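Local atomic coordinates of maltose operon transcriptional repressor (Staphylococcus aureus subsp. aureus Mu50, PDB entry 3HCW), a protein that probably represses transcription of the maltose operon by binding operator DNA, its C-terminal part folding as a periplasmic-binding-protein-like effector domain. Residues 251-256 with 271-276; 32-37 with 71-76. One frame throughout, in Å; residues are numbered along the deposited sequence. Where two conformers were deposited one is given.

Overall arrangement
Contact 2 (32-37 with 71-76) comes first along the chain and closes before contact 1 (251-256 with 271-276) opens. In each a helix packs on a strand of one mixed sheet: helix 25-39 on strand 71-74, helix 247-263 on strand 272-280. Their centres lie about 10 Å apart, on the same side of the chain's centre. The two helices also touch directly, with Gln252 NE2 3.1 Å from Glu36 OE1 in a probable hydrogen bond. Segment 251-256, though late in sequence, thus packs beside elements from the start of the chain, consistent with the several chain crossings between the two lobes of a LacI-type effector domain.

Contact 1 (251-256 with 271-276); sequences GQQAGS and ELVIID
Gln253 is the one helix residue that meets strand 272-280 here, and it touches Val273 and Ile275, two strand residues whose side chains start out toward the helix. The nearest pair of alpha carbons, Gln253 CA and Val273 CA, is 8.1 Å apart, and the surface buried is small, 97 Å².

The apolar part lies at the base of the glutamine. CD1 of Ile275 comes up against the aliphatic stem, 3.9 Å from Gln253 CG and 4.1 Å from Gln253 CB, the two side chains meeting at a slant. Ile275 also packs on Ile111 of strand 110-113 and on Lys246.

Farther out the contact changes character. The glutamine chain is bent at chi2 (-72°), which carries its amide over to Val273, and the two side chains cross at about a right angle. Gln253 OE1 rests 3.8 Å from Val273 CG1, a van der Waals touch between an amide oxygen and a methyl group. Val273 packs on Ile111 too.

Hydrogen bonding stays within each segment's own surroundings: in the helix, Gln252 O is gripped twice by Ser256, through its backbone N at 2.9 Å and its OG at 3.2 Å.

Segment 271-276 is bonded through its backbone to strand 110-113, Val273 pairing with His110 and Asp112 and Ile275 with Asp112, whereas helix 247-263 meets it through Gln253 alone. This is a helix set beside the strand that follows it in the chain, within the periplasmic-binding-protein-like fold. With no hydrogen bond or charge pair joining the two segments, their direct hold is dispersion between a partly exposed glutamine and two methyl groups, a small apolar touch added to the backbone pairing of the strand.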
ATOM      1  N   GLY A 251       6.205  14.530  -5.613  1.00 32.84           N
ATOM      2  CA  GLY A 251       5.085  15.224  -4.991  1.00 31.05           C
ATOM      3  C   GLY A 251       5.475  16.547  -4.349  1.00 37.12           C
ATOM      4  O   GLY A 251       4.790  17.561  -4.532  1.00 36.87           O
ATOM      5  N   GLN A 252       6.577  16.538  -3.601  1.00 36.41           N
ATOM      6  CA  GLN A 252       7.087  17.755  -2.969  1.00 38.85           C
ATOM      7  C   GLN A 252       7.413  18.813  -4.018  1.00 31.15           C
ATOM      8  O   GLN A 252       7.073  19.975  -3.836  1.00 33.14           O
ATOM      9  CB  GLN A 252       8.316  17.464  -2.102  1.00 31.47           C
ATOM     10  CG  GLN A 252       7.993  16.727  -0.812  1.00 44.81           C
ATOM     11  CD  GLN A 252       9.238  16.265  -0.061  1.00 47.70           C
ATOM     12  OE1 GLN A 252      10.363  16.414  -0.538  1.00 48.78           O
ATOM     13  NE2 GLN A 252       9.033  15.703   1.126  1.00 47.48           N
ATOM     14  N   GLN A 253       8.052  18.397  -5.111  1.00 30.47           N
ATOM     15  CA  GLN A 253       8.405  19.304  -6.214  1.00 33.41           C
ATOM     16  C   GLN A 253       7.170  19.875  -6.931  1.00 33.22           C
ATOM     17  O   GLN A 253       7.155  21.043  -7.306  1.00 32.23           O
ATOM     18  CB  GLN A 253       9.306  18.592  -7.220  1.00 33.49           C
ATOM     19  CG  GLN A 253      10.700  18.239  -6.698  1.00 50.31           C
ATOM     20  CD  GLN A 253      11.599  19.451  -6.540  1.00 60.63           C
ATOM     21  OE1 GLN A 253      11.727  20.271  -7.455  1.00 51.79           O
ATOM     22  NE2 GLN A 253      12.229  19.570  -5.379  1.00 65.00           N
ATOM     23  N   ALA A 254       6.137  19.051  -7.103  1.00 32.75           N
ATOM     24  CA  ALA A 254       4.888  19.504  -7.714  1.00 42.33           C
ATOM     25  C   ALA A 254       4.170  20.495  -6.809  1.00 41.05           C
ATOM     26  O   ALA A 254       3.603  21.482  -7.291  1.00 39.21           O
ATOM     27  CB  ALA A 254       3.986  18.326  -8.026  1.00 36.83           C
ATOM     28  N   GLY A 255       4.207  20.212  -5.503  1.00 36.28           N
ATOM     29  CA  GLY A 255       3.647  21.087  -4.468  1.00 39.98           C
ATOM     30  C   GLY A 255       4.324  22.443  -4.420  1.00 33.83           C
ATOM     31  O   GLY A 255       3.658  23.479  -4.379  1.00 38.36           O
ATOM     32  N   SER A 256       5.654  22.433  -4.439  1.00 37.46           N
ATOM     33  CA  SER A 256       6.444  23.667  -4.517  1.00 35.44           C
ATOM     34  C   SER A 256       6.174  24.479  -5.781  1.00 30.25           C
ATOM     35  O   SER A 256       6.003  25.695  -5.699  1.00 35.56           O
ATOM     36  CB  SER A 256       7.928  23.350  -4.406  1.00 31.97           C
ATOM     37  OG  SER A 256       8.214  22.859  -3.108  1.00 59.13           O
ATOM     38  N   GLU A 271       9.745  24.784 -17.525  1.00 47.65           N
ATOM     39  CA  GLU A 271       9.035  23.858 -18.425  1.00 46.44           C
ATOM     40  C   GLU A 271       8.976  22.405 -17.950  1.00 48.49           C
ATOM     41  O   GLU A 271       7.950  21.738 -18.129  1.00 37.77           O
ATOM     42  CB  GLU A 271       9.624  23.904 -19.835  1.00 43.05           C
ATOM     43  CG  GLU A 271       9.187  25.100 -20.666  1.00 57.47           C
ATOM     44  CD  GLU A 271       9.554  24.962 -22.146  1.00 62.71           C
ATOM     45  OE1 GLU A 271       9.897  25.988 -22.773  1.00 74.45           O
ATOM     46  OE2 GLU A 271       9.496  23.833 -22.684  1.00 70.67           O
ATOM     47  N   LEU A 272      10.068  21.923 -17.349  1.00 40.64           N
ATOM     48  CA  LEU A 272      10.198  20.511 -16.995  1.00 40.03           C
ATOM     49  C   LEU A 272      11.169  20.325 -15.845  1.00 43.67           C
ATOM     50  O   LEU A 272      12.307  20.786 -15.908  1.00 42.32           O
ATOM     51  CB  LEU A 272      10.645  19.689 -18.212  1.00 44.10           C
ATOM     52  CG  LEU A 272      10.783  18.161 -18.132  1.00 41.32           C
ATOM     53  CD1 LEU A 272       9.513  17.479 -17.669  1.00 28.67           C
ATOM     54  CD2 LEU A 272      11.197  17.608 -19.480  1.00 37.25           C
ATOM     55  N   VAL A 273      10.708  19.675 -14.781  1.00 39.76           N
ATOM     56  CA  VAL A 273      11.575  19.381 -13.648  1.00 39.88           C
ATOM     57  C   VAL A 273      11.799  17.875 -13.652  1.00 44.12           C
ATOM     58  O   VAL A 273      10.838  17.100 -13.664  1.00 45.95           O
ATOM     59  CB  VAL A 273      10.981  19.862 -12.292  1.00 44.96           C
ATOM     60  CG1 VAL A 273      11.900  19.496 -11.125  1.00 38.54           C
ATOM     61  CG2 VAL A 273      10.714  21.382 -12.307  1.00 36.73           C
ATOM     62  N   ILE A 274      13.064  17.465 -13.679  1.00 31.95           N
ATOM     63  CA  ILE A 274      13.405  16.050 -13.739  1.00 34.32           C
ATOM     64  C   ILE A 274      13.962  15.569 -12.385  1.00 34.84           C
ATOM     65  O   ILE A 274      14.905  16.146 -11.844  1.00 40.64           O
ATOM     66  CB  ILE A 274      14.352  15.753 -14.940  1.00 34.35           C
ATOM     67  CG1 ILE A 274      13.641  16.040 -16.282  1.00 48.15           C
ATOM     68  CG2 ILE A 274      14.899  14.316 -14.898  1.00 24.35           C
ATOM     69  CD1 ILE A 274      12.637  14.963 -16.771  1.00 29.34           C
ATOM     70  N   ILE A 275      13.335  14.532 -11.838  1.00 34.52           N
ATOM     71  CA  ILE A 275      13.764  13.891 -10.598  1.00 30.83           C
ATOM     72  C   ILE A 275      14.549  12.623 -10.956  1.00 33.24           C
ATOM     73  O   ILE A 275      14.052  11.766 -11.691  1.00 40.54           O
ATOM     74  CB  ILE A 275      12.541  13.592  -9.663  1.00 31.89           C
ATOM     75  CG1 ILE A 275      12.150  14.835  -8.875  1.00 39.09           C
ATOM     76  CG2 ILE A 275      12.821  12.476  -8.658  1.00 29.95           C
ATOM     77  CD1 ILE A 275      11.042  15.608  -9.488  1.00 38.44           C
ATOM     78  N   ASP A 276      15.782  12.536 -10.456  1.00 32.81           N
ATOM     79  CA  ASP A 276      16.681  11.410 -10.728  1.00 38.89           C
ATOM     80  C   ASP A 276      16.170  10.136 -10.074  1.00 29.63           C
ATOM     81  O   ASP A 276      15.624  10.173  -8.983  1.00 36.24           O
ATOM     82  CB  ASP A 276      18.096  11.686 -10.189  1.00 41.61           C
ATOM     83  CG  ASP A 276      18.819  12.808 -10.931  1.00 53.59           C
ATOM     84  OD1 ASP A 276      18.558  13.041 -12.137  1.00 40.89           O
ATOM     85  OD2 ASP A 276      19.681  13.448 -10.290  1.00 70.29           O
TER

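Contact 2 (32-37 with 71-76); sequences LGISET and AFILLY
No flat group comes between Ile34 of the helix and Ile73 and Leu75 of the other segment; the contact is wholly aliphatic. The two rings of 71-76, Phe72 and Tyr76, are directed to the other side of the sheet. Phe72 packs there among Leu87 of helix 82-89, Phe94 and Val13, while Tyr76 lies on Ile83 and hydrogen-bonds through its hydroxyl to Asp81.

Ile34 does the work for the helix with two of its branches. Its CG2 methyl meets Ile73 CD1 at 3.9 Å, and Ile34 CG1 is 4.2 Å from that same Ile73 CD1. The two isoleucines reach for one another tip to tip. Ile73 can do so because its ethyl branch is fully extended, chi2 -179°, which pushes CD1 out from the sheet. The other end of Ile34, CD1, lies 3.8 Å from Leu75 CD2, where the side chains pass at an angle. Leu75 has an unusual chi2 of -127°, so the placing of its methyls is perhaps less certain.

All three residues are buried, and the alpha carbons of Ile34 and Ile73 stand 9.0 Å apart. Around them the apolar layer continues: Ile34 also lies on Leu12, and Ile73 on Ile10, Ile95 and Ile97. The polar residues of the helix turn to other business. Glu36 makes a salt bridge with Arg248 of helix 247-263, and Thr37 OG1 gives a weak hydrogen bond to Gly33 O at 3.2 Å. Leu32 packs on Arg22 of the second subunit.

Strand 71-74 runs parallel between 9-13 and 94-97, with helix 25-39 on one face and helix 82-89 on the other. That is the three-layered alpha/beta/alpha sandwich of a periplasmic-binding-protein-like lobe.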
ATOM      1  N   LEU A  32       1.267  12.230  -0.464  1.00 32.35           N
ATOM      2  CA  LEU A  32       1.970  12.652   0.766  1.00 32.29           C
ATOM      3  C   LEU A  32       2.988  13.775   0.506  1.00 38.61           C
ATOM      4  O   LEU A  32       3.052  14.764   1.253  1.00 43.74           O
ATOM      5  CB  LEU A  32       2.664  11.457   1.439  1.00 29.48           C
ATOM      6  CG  LEU A  32       3.399  11.694   2.765  1.00 38.81           C
ATOM      7  CD1 LEU A  32       2.428  11.980   3.901  1.00 47.69           C
ATOM      8  CD2 LEU A  32       4.264  10.508   3.117  1.00 38.71           C
ATOM      9  N   GLY A  33       3.777  13.619  -0.554  1.00 34.55           N
ATOM     10  CA  GLY A  33       4.708  14.647  -0.983  1.00 26.68           C
ATOM     11  C   GLY A  33       4.010  15.966  -1.271  1.00 36.36           C
ATOM     12  O   GLY A  33       4.435  17.013  -0.771  1.00 34.94           O
ATOM     13  N   ILE A  34       2.929  15.922  -2.060  1.00 27.27           N
ATOM     14  CA  ILE A  34       2.169  17.137  -2.356  1.00 30.11           C
ATOM     15  C   ILE A  34       1.568  17.774  -1.098  1.00 29.26           C
ATOM     16  O   ILE A  34       1.753  18.965  -0.856  1.00 35.24           O
ATOM     17  CB  ILE A  34       1.025  16.884  -3.362  1.00 35.03           C
ATOM     18  CG1 ILE A  34       1.585  16.516  -4.729  1.00 26.91           C
ATOM     19  CG2 ILE A  34       0.116  18.142  -3.472  1.00 26.87           C
ATOM     20  CD1 ILE A  34       0.710  15.612  -5.515  1.00 23.04           C
ATOM     21  N   SER A  35       0.883  16.962  -0.297  1.00 31.94           N
ATOM     22  CA  SER A  35       0.084  17.472   0.817  0.50 35.74           C
ATOM     23  C   SER A  35       0.920  18.103   1.925  1.00 37.23           C
ATOM     24  O   SER A  35       0.587  19.179   2.398  1.00 38.35           O
ATOM     25  CB  SER A  35      -0.830  16.386   1.386  0.50 37.42           C
ATOM     26  OG  SER A  35      -0.079  15.253   1.768  0.50 35.68           O
ATOM     27  N   GLU A  36       2.009  17.445   2.325  1.00 41.33           N
ATOM     28  CA  GLU A  36       2.849  17.985   3.393  1.00 45.36           C
ATOM     29  C   GLU A  36       3.484  19.327   3.005  1.00 47.58           C
ATOM     30  O   GLU A  36       3.575  20.221   3.835  1.00 56.98           O
ATOM     31  CB  GLU A  36       3.886  16.962   3.887  1.00 42.43           C
ATOM     32  CG  GLU A  36       5.125  16.776   3.018  1.00 46.93           C
ATOM     33  CD  GLU A  36       5.784  15.417   3.213  1.00 55.38           C
ATOM     34  OE1 GLU A  36       6.290  14.848   2.219  1.00 56.90           O
ATOM     35  OE2 GLU A  36       5.787  14.913   4.357  1.00 62.76           O
ATOM     36  N   THR A  37       3.872  19.470   1.739  1.00 52.56           N
ATOM     37  CA  THR A  37       4.424  20.719   1.209  1.00 45.36           C
ATOM     38  C   THR A  37       3.360  21.819   1.206  1.00 50.57           C
ATOM     39  O   THR A  37       3.582  22.900   1.750  1.00 55.03           O
ATOM     40  CB  THR A  37       5.010  20.495  -0.201  1.00 43.44           C
ATOM     41  OG1 THR A  37       6.173  19.670  -0.086  1.00 42.64           O
ATOM     42  CG2 THR A  37       5.380  21.828  -0.908  1.00 31.23           C
ATOM     43  N   ALA A  71      -6.022  25.952  -7.738  1.00 45.27           N
ATOM     44  CA  ALA A  71      -5.210  25.332  -8.778  1.00 37.34           C
ATOM     45  C   ALA A  71      -5.267  23.812  -8.730  1.00 42.12           C
ATOM     46  O   ALA A  71      -5.839  23.217  -7.807  1.00 38.85           O
ATOM     47  CB  ALA A  71      -3.775  25.803  -8.665  1.00 35.63           C
ATOM     48  N   PHE A  72      -4.657  23.191  -9.735  1.00 39.19           N
ATOM     49  CA  PHE A  72      -4.693  21.745  -9.887  1.00 37.53           C
ATOM     50  C   PHE A  72      -3.315  21.151 -10.080  1.00 34.65           C
ATOM     51  O   PHE A  72      -2.387  21.825 -10.508  1.00 36.67           O
ATOM     52  CB  PHE A  72      -5.563  21.369 -11.077  1.00 41.79           C
ATOM     53  CG  PHE A  72      -7.024  21.437 -10.796  1.00 40.51           C
ATOM     54  CD1 PHE A  72      -7.683  20.337 -10.276  1.00 23.62           C
ATOM     55  CD2 PHE A  72      -7.742  22.604 -11.039  1.00 41.79           C
ATOM     56  CE1 PHE A  72      -9.056  20.375 -10.013  1.00 48.82           C
ATOM     57  CE2 PHE A  72      -9.106  22.656 -10.785  1.00 37.64           C
ATOM     58  CZ  PHE A  72      -9.769  21.533 -10.275  1.00 38.28           C
ATOM     59  N   ILE A  73      -3.187  19.880  -9.746  1.00 36.64           N
ATOM     60  CA  ILE A  73      -2.009  19.110 -10.099  1.00 39.03           C
ATOM     61  C   ILE A  73      -2.551  17.836 -10.734  1.00 44.10           C
ATOM     62  O   ILE A  73      -3.194  17.038 -10.045  1.00 50.27           O
ATOM     63  CB  ILE A  73      -1.133  18.777  -8.856  1.00 38.97           C
ATOM     64  CG1 ILE A  73      -0.608  20.053  -8.176  1.00 35.80           C
ATOM     65  CG2 ILE A  73       0.026  17.872  -9.236  1.00 27.33           C
ATOM     66  CD1 ILE A  73       0.270  19.784  -6.960  1.00 42.04           C
ATOM     67  N   LEU A  74      -2.347  17.675 -12.047  1.00 44.87           N
ATOM     68  CA  LEU A  74      -2.710  16.426 -12.740  1.00 30.47           C
ATOM     69  C   LEU A  74      -1.664  15.369 -12.434  1.00 36.73           C
ATOM     70  O   LEU A  74      -0.488  15.550 -12.745  1.00 42.61           O
ATOM     71  CB  LEU A  74      -2.787  16.618 -14.255  1.00 39.78           C
ATOM     72  CG  LEU A  74      -3.737  17.660 -14.843  1.00 50.05           C
ATOM     73  CD1 LEU A  74      -3.716  17.577 -16.345  1.00 49.73           C
ATOM     74  CD2 LEU A  74      -5.127  17.434 -14.350  1.00 60.73           C
ATOM     75  N   LEU A  75      -2.093  14.264 -11.830  1.00 38.11           N
ATOM     76  CA  LEU A  75      -1.176  13.210 -11.396  1.00 36.47           C
ATOM     77  C   LEU A  75      -0.883  12.152 -12.469  1.00 43.00           C
ATOM     78  O   LEU A  75      -0.460  11.043 -12.148  1.00 41.65           O
ATOM     79  CB  LEU A  75      -1.700  12.506 -10.150  1.00 35.08           C
ATOM     80  CG  LEU A  75      -1.747  13.072  -8.725  1.00 40.85           C
ATOM     81  CD1 LEU A  75      -1.058  12.078  -7.801  1.00 56.53           C
ATOM     82  CD2 LEU A  75      -1.114  14.401  -8.571  1.00 29.39           C
ATOM     83  N   TYR A  76      -1.098  12.503 -13.734  1.00 45.21           N
ATOM     84  CA  TYR A  76      -0.772  11.634 -14.859  1.00 47.81           C
ATOM     85  C   TYR A  76      -0.563  12.489 -16.108  1.00 42.44           C
ATOM     86  O   TYR A  76      -0.952  13.651 -16.136  1.00 44.65           O
ATOM     87  CB  TYR A  76      -1.887  10.602 -15.091  1.00 52.14           C
ATOM     88  CG  TYR A  76      -3.186  11.216 -15.548  1.00 62.37           C
ATOM     89  CD1 TYR A  76      -4.141  11.640 -14.625  1.00 70.76           C
ATOM     90  CD2 TYR A  76      -3.459  11.380 -16.909  1.00 57.04           C
ATOM     91  CE1 TYR A  76      -5.329  12.215 -15.047  1.00 73.51           C
ATOM     92  CE2 TYR A  76      -4.632  11.954 -17.335  1.00 68.81           C
ATOM     93  CZ  TYR A  76      -5.561  12.366 -16.401  1.00 70.12           C
ATOM     94  OH  TYR A  76      -6.726  12.922 -16.834  1.00 74.98           O
TER